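Local atomic coordinates of gamma-glutamyltransferase 1 Threonine peptidase. MEROPS family T03 (Pseudomonas nitroreducens, PDB entry 7D9E), a protein that transfers gamma-glutamyl groups from donor compounds to acceptor amines, as in theanine synthesis, and probably also to water. Residues 130-135 and 212-217; 60-65 and 148-153; 155-160 and 201-206. One frame throughout, in Å; residues are numbered along the deposited sequence.

Contact 1 of 3, residues 130-135 and 212-217; sequences TVMGLW and KGPDDF
Trp135, on the first turns of helix 130-141, receives the ring of Pro214 over one face, a CH-pi contact that joins this helix to the turn after helix 200-212 in the large subunit of an Ntn-hydrolase. Pro214 follows Gly213, whose positive phi (59°) marks the break there. With CG anti to the backbone N (chi1 177°), the indole reaches out to the proline. Trp135 CB lies 3.9 Å from Pro214 CD, and CG is closer to that carbon. The nearest approach is CD2 to Pro214 CD at 3.4 Å, the proline carbon standing above the plane and toward the rim. On the pyrrole side CD1 faces Pro214 CG at 3.7 Å, and NE1 is 4.1 Å from the same atom; CE2 and, in the benzene ring, CE3 still lie near Pro214 CD. Were Trp135 an alanine, Pro214 CD would probably lose the ring face it packs on, and Trp146 its edge-to-face partner. One turn earlier, Val131 splits its branches: CG1 lies against Pro214 CA, and CG2 turns to the Phe217 ring, which also meets Phe35 of the partner chain. Met132, bent at chi2 and chi3, brings SD to 4.1 Å from Pro214 CB.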
loop_
_atom_site.group_PDB
_atom_site.type_symbol
_atom_site.label_atom_id
_atom_site.label_comp_id
_atom_site.label_asym_id
_atom_site.label_seq_id
_atom_site.Cartn_x
_atom_site.Cartn_y
_atom_site.Cartn_z
ATOM N N THR A 130 -1.998 -13.014 0.585
ATOM C CA THR A 130 -2.303 -12.683 -0.805
ATOM C C THR A 130 -3.049 -13.792 -1.548
ATOM O O THR A 130 -4.053 -13.525 -2.217
ATOM C CB THR A 130 -1.027 -12.280 -1.524
ATOM O OG1 THR A 130 -0.562 -11.090 -0.898
ATOM C CG2 THR A 130 -1.305 -12.020 -2.976
ATOM N N VAL A 131 -2.580 -15.038 -1.458
ATOM C CA VAL A 131 -3.261 -16.104 -2.195
ATOM C C VAL A 131 -4.714 -16.233 -1.748
ATOM O O VAL A 131 -5.619 -16.395 -2.573
ATOM C CB VAL A 131 -2.492 -17.430 -2.105
ATOM C CG1 VAL A 131 -3.288 -18.543 -2.791
ATOM C CG2 VAL A 131 -1.133 -17.277 -2.774
ATOM N N MET A 132 -4.964 -16.164 -0.440
ATOM C CA MET A 132 -6.345 -16.196 0.036
ATOM C C MET A 132 -7.167 -15.026 -0.451
ATOM O O MET A 132 -8.334 -15.196 -0.835
ATOM C CB MET A 132 -6.383 -16.352 1.557
ATOM C CG MET A 132 -7.803 -16.558 2.028
ATOM S SD MET A 132 -8.375 -18.171 1.736
ATOM C CE MET A 132 -7.416 -19.108 3.070
ATOM N N GLY A 133 -6.593 -13.823 -0.407
ATOM C CA GLY A 133 -7.303 -12.646 -0.874
ATOM C C GLY A 133 -7.721 -12.754 -2.326
ATOM O O GLY A 133 -8.891 -12.549 -2.665
ATOM N N LEU A 134 -6.775 -13.104 -3.198
ATOM C CA LEU A 134 -7.085 -13.203 -4.623
ATOM C C LEU A 134 -8.132 -14.282 -4.869
ATOM O O LEU A 134 -9.045 -14.103 -5.690
ATOM C CB LEU A 134 -5.806 -13.479 -5.403
ATOM C CG LEU A 134 -4.724 -12.404 -5.251
ATOM C CD1 LEU A 134 -3.436 -12.845 -5.938
ATOM C CD2 LEU A 134 -5.221 -11.089 -5.805
ATOM N N TRP A 135 -8.034 -15.404 -4.145
ATOM C CA TRP A 135 -9.046 -16.444 -4.246
ATOM C C TRP A 135 -10.428 -15.937 -3.847
ATOM O O TRP A 135 -11.416 -16.145 -4.565
ATOM C CB TRP A 135 -8.663 -17.608 -3.336
ATOM C CG TRP A 135 -9.699 -18.692 -3.345
ATOM C CD1 TRP A 135 -10.606 -18.963 -2.369
ATOM C CD2 TRP A 135 -9.939 -19.635 -4.397
ATOM N NE1 TRP A 135 -11.399 -20.023 -2.743
ATOM C CE2 TRP A 135 -11.010 -20.451 -3.986
ATOM C CE3 TRP A 135 -9.347 -19.869 -5.643
ATOM C CZ2 TRP A 135 -11.496 -21.489 -4.768
ATOM C CZ3 TRP A 135 -9.839 -20.905 -6.422
ATOM C CH2 TRP A 135 -10.906 -21.697 -5.981
ATOM N N LYS A 212 -4.927 -25.971 -7.345
ATOM C CA LYS A 212 -5.473 -26.224 -6.016
ATOM C C LYS A 212 -5.843 -24.962 -5.256
ATOM O O LYS A 212 -6.347 -25.053 -4.135
ATOM C CB LYS A 212 -4.487 -27.051 -5.179
ATOM C CG LYS A 212 -4.016 -28.328 -5.865
ATOM N N GLY A 213 -5.627 -23.795 -5.821
ATOM C CA GLY A 213 -5.984 -22.572 -5.147
ATOM C C GLY A 213 -5.284 -22.430 -3.816
ATOM O O GLY A 213 -4.127 -22.834 -3.639
ATOM N N PRO A 214 -5.963 -21.811 -2.854
ATOM C CA PRO A 214 -5.354 -21.647 -1.530
ATOM C C PRO A 214 -5.043 -22.963 -0.853
ATOM O O PRO A 214 -4.265 -22.979 0.110
ATOM C CB PRO A 214 -6.410 -20.846 -0.748
ATOM C CG PRO A 214 -7.692 -21.119 -1.466
ATOM C CD PRO A 214 -7.309 -21.208 -2.917
ATOM N N ASP A 215 -5.613 -24.077 -1.323
ATOM C CA ASP A 215 -5.328 -25.352 -0.682
ATOM C C ASP A 215 -3.841 -25.680 -0.767
ATOM O O ASP A 215 -3.260 -26.212 0.180
ATOM C CB ASP A 215 -6.157 -26.462 -1.320
ATOM C CG ASP A 215 -7.509 -26.636 -0.659
ATOM O OD1 ASP A 215 -7.810 -25.898 0.302
ATOM O OD2 ASP A 215 -8.268 -27.526 -1.098
ATOM N N ASP A 216 -3.200 -25.361 -1.888
ATOM C CA ASP A 216 -1.764 -25.618 -1.975
ATOM C C ASP A 216 -0.993 -24.730 -1.009
ATOM O O ASP A 216 -0.085 -25.196 -0.302
ATOM C CB ASP A 216 -1.268 -25.364 -3.394
ATOM C CG ASP A 216 0.243 -25.264 -3.474
ATOM O OD1 ASP A 216 0.909 -26.297 -3.209
ATOM O OD2 ASP A 216 0.762 -24.156 -3.768
ATOM N N PHE A 217 -1.324 -23.438 -0.989
ATOM C CA PHE A 217 -0.522 -22.488 -0.232
ATOM C C PHE A 217 -0.658 -22.692 1.267
ATOM O O PHE A 217 0.337 -22.598 2.002
ATOM C CB PHE A 217 -0.885 -21.044 -0.598
ATOM C CG PHE A 217 0.079 -20.047 -0.071
ATOM C CD1 PHE A 217 -0.059 -19.565 1.225
ATOM C CD2 PHE A 217 1.152 -19.600 -0.847
ATOM C CE1 PHE A 217 0.847 -18.660 1.735
ATOM C CE2 PHE A 217 2.038 -18.681 -0.347
ATOM C CZ PHE A 217 1.903 -18.222 0.951
#

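Contact 2 of 3, residues 60-65 and 148-153; sequences TAFTLA and ELLTPA
Leu150 sets its CD1 methyl squarely over the centre of the Phe62 ring, a CH-pi contact in which the carbon lies 3.5 Å from the ring centroid and only 14° off the normal. CD2 of the same leucine reaches farther out along the ring and meets Phe62 CE2 at 3.7 Å, so both branches of the fork are in use. With chi1 at -77°, Phe62 CG lies beside the backbone N and the ring face is presented to Leu150. The contact packs helix 53-67 against helix 146-159 in the helical part of the Ntn-hydrolase large subunit; the two segments run roughly parallel, their directions 27° apart and their axes 7.9 Å apart. Where they come closest, Ala153 supplies the small side chain: its CB sits 3.4 Å from Phe62 O and 3.7 Å from Phe62 CB. Pro152 lies at a kink, and its side chain crosses that of Thr63 at about a right angle, CB to OG1 at 4.0 Å. That hydroxyl is hydrogen-bonded to Ala59 O within its own helix. Leu206 and Ile209 of helix 200-212 also pack on Phe62. The pairing thus rests on apolar fit, and Thr63 can lie at this buried seam because its own helix meets the polar demand of its hydroxyl.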
loop_
_atom_site.group_PDB
_atom_site.type_symbol
_atom_site.label_atom_id
_atom_site.label_comp_id
_atom_site.label_asym_id
_atom_site.label_seq_id
_atom_site.Cartn_x
_atom_site.Cartn_y
_atom_site.Cartn_z
ATOM N N THR A 60 -3.232 -10.080 -12.933
ATOM C CA THR A 60 -2.198 -9.058 -12.764
ATOM C C THR A 60 -1.435 -9.246 -11.456
ATOM O O THR A 60 -0.198 -9.159 -11.426
ATOM C CB THR A 60 -2.865 -7.682 -12.815
ATOM O OG1 THR A 60 -3.477 -7.494 -14.097
ATOM C CG2 THR A 60 -1.837 -6.571 -12.568
ATOM N N ALA A 61 -2.151 -9.533 -10.371
ATOM C CA ALA A 61 -1.498 -9.711 -9.081
ATOM C C ALA A 61 -0.550 -10.899 -9.097
ATOM O O ALA A 61 0.543 -10.833 -8.528
ATOM C CB ALA A 61 -2.544 -9.881 -7.985
ATOM N N PHE A 62 -0.940 -12.007 -9.742
ATOM C CA PHE A 62 0.013 -13.113 -9.822
ATOM C C PHE A 62 1.166 -12.778 -10.756
ATOM O O PHE A 62 2.310 -13.179 -10.496
ATOM C CB PHE A 62 -0.683 -14.411 -10.220
ATOM C CG PHE A 62 -1.443 -15.070 -9.096
ATOM C CD1 PHE A 62 -0.780 -15.601 -8.010
ATOM C CD2 PHE A 62 -2.824 -15.159 -9.146
ATOM C CE1 PHE A 62 -1.490 -16.242 -6.978
ATOM C CE2 PHE A 62 -3.539 -15.795 -8.125
ATOM C CZ PHE A 62 -2.872 -16.305 -7.035
ATOM N N THR A 63 0.907 -12.010 -11.826
ATOM C CA THR A 63 1.990 -11.616 -12.729
ATOM C C THR A 63 3.039 -10.797 -11.995
ATOM O O THR A 63 4.241 -11.074 -12.100
ATOM C CB THR A 63 1.444 -10.836 -13.924
ATOM O OG1 THR A 63 0.698 -11.726 -14.762
ATOM C CG2 THR A 63 2.573 -10.270 -14.766
ATOM N N LEU A 64 2.600 -9.805 -11.215
ATOM C CA LEU A 64 3.549 -8.968 -10.492
ATOM C C LEU A 64 4.262 -9.716 -9.370
ATOM O O LEU A 64 5.360 -9.306 -8.971
ATOM C CB LEU A 64 2.835 -7.731 -9.960
ATOM C CG LEU A 64 2.229 -6.817 -11.026
ATOM C CD1 LEU A 64 1.315 -5.744 -10.413
ATOM C CD2 LEU A 64 3.326 -6.165 -11.849
ATOM N N ALA A 65 3.673 -10.802 -8.855
ATOM C CA ALA A 65 4.364 -11.664 -7.908
ATOM C C ALA A 65 5.581 -12.325 -8.541
ATOM O O ALA A 65 6.488 -12.771 -7.820
ATOM C CB ALA A 65 3.387 -12.709 -7.382
ATOM N N GLU A 148 -6.808 -20.598 -15.598
ATOM C CA GLU A 148 -6.356 -19.867 -16.776
ATOM C C GLU A 148 -5.782 -18.502 -16.404
ATOM O O GLU A 148 -4.871 -18.004 -17.079
ATOM C CB GLU A 148 -7.525 -19.695 -17.751
ATOM C CG GLU A 148 -8.076 -21.002 -18.322
ATOM C CD GLU A 148 -6.997 -21.943 -18.822
ATOM N N LEU A 149 -6.275 -17.895 -15.325
ATOM C CA LEU A 149 -5.768 -16.591 -14.906
ATOM C C LEU A 149 -4.348 -16.666 -14.364
ATOM O O LEU A 149 -3.671 -15.633 -14.283
ATOM C CB LEU A 149 -6.693 -16.033 -13.829
ATOM C CG LEU A 149 -8.115 -15.719 -14.309
ATOM C CD1 LEU A 149 -8.917 -15.243 -13.109
ATOM C CD2 LEU A 149 -8.139 -14.690 -15.422
ATOM N N LEU A 150 -3.892 -17.848 -13.964
ATOM C CA LEU A 150 -2.529 -18.026 -13.494
ATOM C C LEU A 150 -1.555 -18.263 -14.639
ATOM O O LEU A 150 -0.345 -18.123 -14.437
ATOM C CB LEU A 150 -2.459 -19.214 -12.525
ATOM C CG LEU A 150 -2.725 -19.023 -11.027
ATOM C CD1 LEU A 150 -1.614 -18.259 -10.347
ATOM C CD2 LEU A 150 -4.079 -18.317 -10.819
ATOM N N THR A 151 -2.034 -18.580 -15.844
ATOM C CA THR A 151 -1.100 -18.983 -16.887
ATOM C C THR A 151 -0.145 -17.860 -17.290
ATOM O O THR A 151 1.031 -18.162 -17.541
ATOM C CB THR A 151 -1.818 -19.587 -18.103
ATOM O OG1 THR A 151 -2.752 -18.662 -18.655
ATOM C CG2 THR A 151 -2.552 -20.826 -17.675
ATOM N N PRO A 152 -0.556 -16.586 -17.368
ATOM C CA PRO A 152 0.438 -15.550 -17.681
ATOM C C PRO A 152 1.576 -15.505 -16.676
ATOM O O PRO A 152 2.752 -15.456 -17.060
ATOM C CB PRO A 152 -0.391 -14.252 -17.658
ATOM C CG PRO A 152 -1.774 -14.691 -18.007
ATOM C CD PRO A 152 -1.920 -16.032 -17.308
ATOM N N ALA A 153 1.247 -15.512 -15.383
ATOM C CA ALA A 153 2.278 -15.476 -14.353
ATOM C C ALA A 153 3.180 -16.695 -14.436
ATOM O O ALA A 153 4.406 -16.587 -14.301
ATOM C CB ALA A 153 1.619 -15.393 -12.979
#

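Contact 3 of 3, residues 155-160 and 201-206; sequences GYAQTG and ELAKTL
Ala157 and Ala203 meet CB to CB at 3.5 Å where two helices of the large subunit pack as an antiparallel pair, part of the helical region of this Ntn-hydrolase. The segments cross at -153° with axes 8.0 Å apart, and the alpha carbons of the two alanines are the nearest in register, at 4.9 Å. Apolar contact carries the pairing. The Ala157 methyl also touches the backbone of Leu202 and lies 4.4 Å from Leu206 CD1. Toward the surface the exposed Gln158 contributes through the aliphatic part of its chain: chi1 of -73° holds CG beside the backbone N, and that carbon rests 3.5 Å from Ala203 CB. The Ala203 methyl is therefore shared by two neighbours on helix 146-159. Beyond CG the glutamine chain runs extended.

Polar interactions serve the individual helices and their surroundings. A backbone hydrogen bond joins Ala157 to Gln199, just ahead of helix 200-212, and Thr205 OG1 is hydrogen-bonded to Ala33 O of the partner chain, which ties helix 200-212 to the other subunit. Gly160, with positive phi, is the first residue past helix 146-159. In the last turn of that helix Gly155 O accepts two bonds from Thr159, one from its backbone N and one from its side chain; Thr159 OG1 lies 2.9 Å from Gly155 O, well above the carbonyl plane.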
loop_
_atom_site.group_PDB
_atom_site.type_symbol
_atom_site.label_atom_id
_atom_site.label_comp_id
_atom_site.label_asym_id
_atom_site.label_seq_id
_atom_site.Cartn_x
_atom_site.Cartn_y
_atom_site.Cartn_z
ATOM N N GLY A 155 3.968 -18.321 -17.029
ATOM C CA GLY A 155 4.849 -18.131 -18.170
ATOM C C GLY A 155 6.001 -17.192 -17.876
ATOM O O GLY A 155 7.139 -17.480 -18.236
ATOM N N TYR A 156 5.725 -16.073 -17.193
ATOM C CA TYR A 156 6.803 -15.147 -16.842
ATOM C C TYR A 156 7.782 -15.786 -15.874
ATOM O O TYR A 156 8.990 -15.514 -15.943
ATOM C CB TYR A 156 6.265 -13.823 -16.279
ATOM C CG TYR A 156 5.711 -12.915 -17.349
ATOM C CD1 TYR A 156 6.531 -12.414 -18.359
ATOM C CD2 TYR A 156 4.370 -12.590 -17.368
ATOM C CE1 TYR A 156 6.022 -11.605 -19.347
ATOM C CE2 TYR A 156 3.846 -11.768 -18.372
ATOM C CZ TYR A 156 4.678 -11.284 -19.337
ATOM O OH TYR A 156 4.178 -10.480 -20.332
ATOM N N ALA A 157 7.307 -16.684 -14.998
ATOM C CA ALA A 157 8.232 -17.377 -14.109
ATOM C C ALA A 157 9.083 -18.377 -14.876
ATOM O O ALA A 157 10.293 -18.482 -14.639
ATOM C CB ALA A 157 7.463 -18.089 -12.991
ATOM N N GLN A 158 8.481 -19.110 -15.818
ATOM C CA GLN A 158 9.209 -20.130 -16.564
ATOM C C GLN A 158 10.223 -19.537 -17.540
ATOM O O GLN A 158 11.362 -20.012 -17.619
ATOM C CB GLN A 158 8.217 -20.994 -17.357
ATOM C CG GLN A 158 7.421 -21.946 -16.515
ATOM C CD GLN A 158 6.302 -22.601 -17.298
ATOM O OE1 GLN A 158 6.007 -22.217 -18.438
ATOM N NE2 GLN A 158 5.671 -23.587 -16.688
ATOM N N THR A 159 9.806 -18.555 -18.344
ATOM C CA THR A 159 10.618 -18.078 -19.456
ATOM C C THR A 159 11.184 -16.683 -19.249
ATOM O O THR A 159 12.006 -16.245 -20.063
ATOM C CB THR A 159 9.840 -18.132 -20.783
ATOM O OG1 THR A 159 8.634 -17.374 -20.691
ATOM C CG2 THR A 159 9.485 -19.575 -21.132
ATOM N N GLY A 160 10.766 -15.978 -18.210
ATOM C CA GLY A 160 11.484 -14.835 -17.687
ATOM C C GLY A 160 10.811 -13.505 -17.996
ATOM O O GLY A 160 9.845 -13.407 -18.757
ATOM N N GLU A 201 11.300 -22.512 -9.722
ATOM C CA GLU A 201 10.605 -23.033 -8.546
ATOM C C GLU A 201 9.288 -22.296 -8.337
ATOM O O GLU A 201 8.256 -22.902 -8.012
ATOM C CB GLU A 201 11.491 -22.908 -7.307
ATOM C CG GLU A 201 12.696 -23.843 -7.291
ATOM C CD GLU A 201 13.345 -23.940 -5.919
ATOM O OE1 GLU A 201 13.162 -23.007 -5.107
ATOM O OE2 GLU A 201 14.072 -24.930 -5.666
ATOM N N LEU A 202 9.305 -20.979 -8.530
ATOM C CA LEU A 202 8.082 -20.202 -8.390
ATOM C C LEU A 202 7.067 -20.590 -9.454
ATOM O O LEU A 202 5.860 -20.604 -9.185
ATOM C CB LEU A 202 8.428 -18.718 -8.489
ATOM C CG LEU A 202 7.281 -17.733 -8.312
ATOM C CD1 LEU A 202 6.613 -17.940 -6.947
ATOM C CD2 LEU A 202 7.749 -16.300 -8.490
ATOM N N ALA A 203 7.526 -20.899 -10.665
ATOM C CA ALA A 203 6.604 -21.363 -11.693
ATOM C C ALA A 203 5.867 -22.615 -11.236
ATOM O O ALA A 203 4.653 -22.740 -11.433
ATOM C CB ALA A 203 7.351 -21.637 -12.991
ATOM N N LYS A 204 6.583 -23.554 -10.623
ATOM C CA LYS A 204 5.928 -24.769 -10.138
ATOM C C LYS A 204 4.946 -24.444 -9.016
ATOM O O LYS A 204 3.855 -25.027 -8.945
ATOM C CB LYS A 204 6.976 -25.790 -9.693
ATOM C CG LYS A 204 7.780 -26.369 -10.870
ATOM C CD LYS A 204 8.901 -27.302 -10.409
ATOM N N THR A 205 5.303 -23.506 -8.135
ATOM C CA THR A 205 4.392 -23.088 -7.076
ATOM C C THR A 205 3.112 -22.510 -7.664
ATOM O O THR A 205 1.998 -22.833 -7.219
ATOM C CB THR A 205 5.097 -22.055 -6.195
ATOM O OG1 THR A 205 6.242 -22.658 -5.583
ATOM C CG2 THR A 205 4.176 -21.501 -5.115
ATOM N N LEU A 206 3.254 -21.650 -8.675
ATOM C CA LEU A 206 2.085 -21.060 -9.314
ATOM C C LEU A 206 1.249 -22.097 -10.049
ATOM O O LEU A 206 0.021 -21.939 -10.132
ATOM C CB LEU A 206 2.517 -19.936 -10.248
ATOM C CG LEU A 206 3.088 -18.724 -9.505
ATOM C CD1 LEU A 206 3.805 -17.838 -10.506
ATOM C CD2 LEU A 206 1.995 -17.956 -8.798
#

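All three contacts fall in one flank of the chain and knit together helices 53-67, 130-141, 146-159, 200-212 and 214-219. Contacts 2 and 3 share helix 146-159 and are about 10 Å apart between centres; contact 1 stands about 13 Å from contact 2 and 16 Å from contact 3, again between centres. In sequence, contact 2 is complete before contact 3 starts, whereas contacts 1 and 2 interleave, and contact 3 falls wholly between the two segments of contact 1. Leu134 packs on Ala61 and Phe62, and Thr63 CG2 on Tyr156 CD2, so the interfaces merge into one helical core, which also packs against the partner chain.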